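IAA acetyltransferase (Bacillus cereus ATCC 14579, PDB 1Y9K) probably transfers an acetyl group to an amine, as N-acetyltransferases of the GNAT family do. Local coordinates at residues A[124-129]-A[143-148]. Residues are numbered along the deposited sequence; the frame is centred on the assembly and turned at random. Where two conformers were deposited one is given.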
# COMPACT_ATOMS: atom_id res chain seq x y z
N ASP A 124 9.35 7.44 -10.51
CA ASP A 124 10.55 7.82 -9.75
C ASP A 124 11.65 6.82 -10.09
O ASP A 124 11.62 5.68 -9.61
CB ASP A 124 10.34 7.80 -8.23
CG ASP A 124 9.33 8.83 -7.74
OD1 ASP A 124 9.09 9.86 -8.43
OD2 ASP A 124 8.79 8.62 -6.62
N PHE A 125 12.62 7.24 -10.91
CA PHE A 125 13.70 6.36 -11.33
C PHE A 125 14.68 6.04 -10.21
O PHE A 125 15.07 6.92 -9.45
CB PHE A 125 14.44 6.95 -12.54
CG PHE A 125 13.61 6.99 -13.79
CD1 PHE A 125 13.08 8.20 -14.24
CD2 PHE A 125 13.34 5.82 -14.51
CE1 PHE A 125 12.29 8.25 -15.39
CE2 PHE A 125 12.55 5.86 -15.66
CZ PHE A 125 12.02 7.07 -16.10
N ASP A 126 15.07 4.77 -10.12
CA ASP A 126 16.09 4.30 -9.17
C ASP A 126 15.66 4.42 -7.71
O ASP A 126 16.50 4.39 -6.81
CB ASP A 126 17.44 5.00 -9.40
CG ASP A 126 18.06 4.67 -10.75
OD1 ASP A 126 18.15 3.46 -11.09
OD2 ASP A 126 18.46 5.62 -11.45
N TYR A 127 14.36 4.53 -7.48
CA TYR A 127 13.82 4.70 -6.14
C TYR A 127 14.31 3.61 -5.19
O TYR A 127 14.78 3.91 -4.09
CB TYR A 127 12.29 4.70 -6.19
CG TYR A 127 11.63 4.83 -4.84
CD1 TYR A 127 11.22 6.07 -4.35
CD2 TYR A 127 11.43 3.70 -4.03
CE1 TYR A 127 10.61 6.19 -3.09
CE2 TYR A 127 10.83 3.81 -2.78
CZ TYR A 127 10.42 5.05 -2.32
OH TYR A 127 9.82 5.14 -1.08
N PHE A 128 14.22 2.36 -5.64
CA PHE A 128 14.48 1.22 -4.77
C PHE A 128 15.95 1.03 -4.49
O PHE A 128 16.33 0.74 -3.36
CB PHE A 128 13.84 -0.04 -5.35
CG PHE A 128 12.36 -0.01 -5.30
CD1 PHE A 128 11.64 0.51 -6.37
CD2 PHE A 128 11.68 -0.44 -4.16
CE1 PHE A 128 10.25 0.56 -6.32
CE2 PHE A 128 10.29 -0.40 -4.09
CZ PHE A 128 9.57 0.11 -5.17
N SER A 129 16.77 1.21 -5.52
CA SER A 129 18.22 1.16 -5.40
C SER A 129 18.68 2.15 -4.34
O SER A 129 19.62 1.87 -3.59
CB SER A 129 18.86 1.50 -6.75
OG SER A 129 18.06 1.04 -7.84
N CYS A 143 13.23 -4.81 -9.50
CA CYS A 143 12.40 -3.75 -8.97
C CYS A 143 13.31 -2.56 -8.74
O CYS A 143 13.99 -2.47 -7.71
CB CYS A 143 11.77 -4.19 -7.67
SG CYS A 143 10.53 -3.07 -7.06
N ARG A 144 13.29 -1.65 -9.70
CA ARG A 144 14.26 -0.57 -9.79
C ARG A 144 13.60 0.80 -9.59
O ARG A 144 14.12 1.66 -8.89
CB ARG A 144 14.91 -0.67 -11.18
CG ARG A 144 15.92 0.38 -11.57
CD ARG A 144 16.37 0.12 -13.01
NE ARG A 144 16.72 -1.29 -13.19
CZ ARG A 144 16.80 -1.93 -14.36
NH1 ARG A 144 16.57 -1.30 -15.51
NH2 ARG A 144 17.12 -3.22 -14.37
N ASP A 145 12.45 0.99 -10.22
CA ASP A 145 11.78 2.28 -10.28
C ASP A 145 10.40 2.22 -9.62
O ASP A 145 9.74 1.17 -9.68
CB ASP A 145 11.60 2.70 -11.74
CG ASP A 145 12.89 2.62 -12.54
OD1 ASP A 145 13.92 3.14 -12.06
OD2 ASP A 145 12.88 2.06 -13.65
N MSE A 146 9.97 3.32 -9.01
CA MSE A 146 8.61 3.41 -8.46
C MSE A 146 7.67 4.00 -9.51
O MSE A 146 7.83 5.14 -9.96
CB MSE A 146 8.58 4.24 -7.17
CG MSE A 146 7.29 4.16 -6.34
SE MSE A 146 6.99 2.55 -5.54
CE MSE A 146 7.57 2.92 -3.87
N ILE A 147 6.69 3.20 -9.91
CA ILE A 147 5.62 3.68 -10.77
C ILE A 147 4.57 4.36 -9.88
O ILE A 147 4.12 3.79 -8.88
CB ILE A 147 4.97 2.53 -11.62
CG1 ILE A 147 6.04 1.72 -12.39
CG2 ILE A 147 3.88 3.07 -12.54
CD1 ILE A 147 7.05 2.52 -13.18
N ARG A 148 4.21 5.59 -10.25
CA ARG A 148 3.32 6.42 -9.45
C ARG A 148 1.94 6.43 -10.10
O ARG A 148 1.81 6.63 -11.32
CB ARG A 148 3.85 7.86 -9.36
CG ARG A 148 5.30 8.01 -8.86
CD ARG A 148 5.38 7.78 -7.37
NE ARG A 148 4.70 8.84 -6.62
CZ ARG A 148 4.27 8.73 -5.37
NH1 ARG A 148 4.45 7.59 -4.69
NH2 ARG A 148 3.65 9.77 -4.78
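Asp145 takes the backbone N-H of Asp126 on OD1, with N to OD1 at 2.8 Å and a nearly straight bond (170°) to the anti lone pair of that oxygen. A carboxylate suits this place because the type II turn from Asp124 to Tyr127 presents an amide to it; chi1 of -51° swings the Asp145 carboxylate toward the turn, while Asn104 holds the N-H of Asp145. At the first residue of the turn, Asp124 and the selenomethionine Met146 form an antiparallel hydrogen-bonded pair: Asp124 N gives to Met146 O at 2.8 Å and Met146 N to Asp124 O at 2.9 Å. Where helix 127-131 begins, a weak bond of 3.3 Å joins Phe128 N to Arg144 O.

Outward from these bonds the helix residues pack on the strand. A flat ring with two broad faces suits position 128: Cys143 SG makes a sulfur-aromatic contact over the centre of one, 3.6 Å from the centroid, and Tyr127 CD2 covers the opposite face. The flexible Met146 chain, bent at chi2 and chi3, lays its methyl CE over the Tyr127 ring in a CH-pi contact, 4.0 Å from the centroid. Asp124 OD2 meets the Arg148 chain at CD, but lies well out of the guanidinium plane; the firmer partner of that arginine is Glu63.

Backbone bonds and one carboxylate thus tie the turn and the start of helix 127-131 to strand 141-152 of the mixed sheet, at the surface of this GNAT-family chain. Asp126 OD1 and Asp145 OD1, 4.4 Å apart, may repel one another; the Asp126 amide would partly compensate.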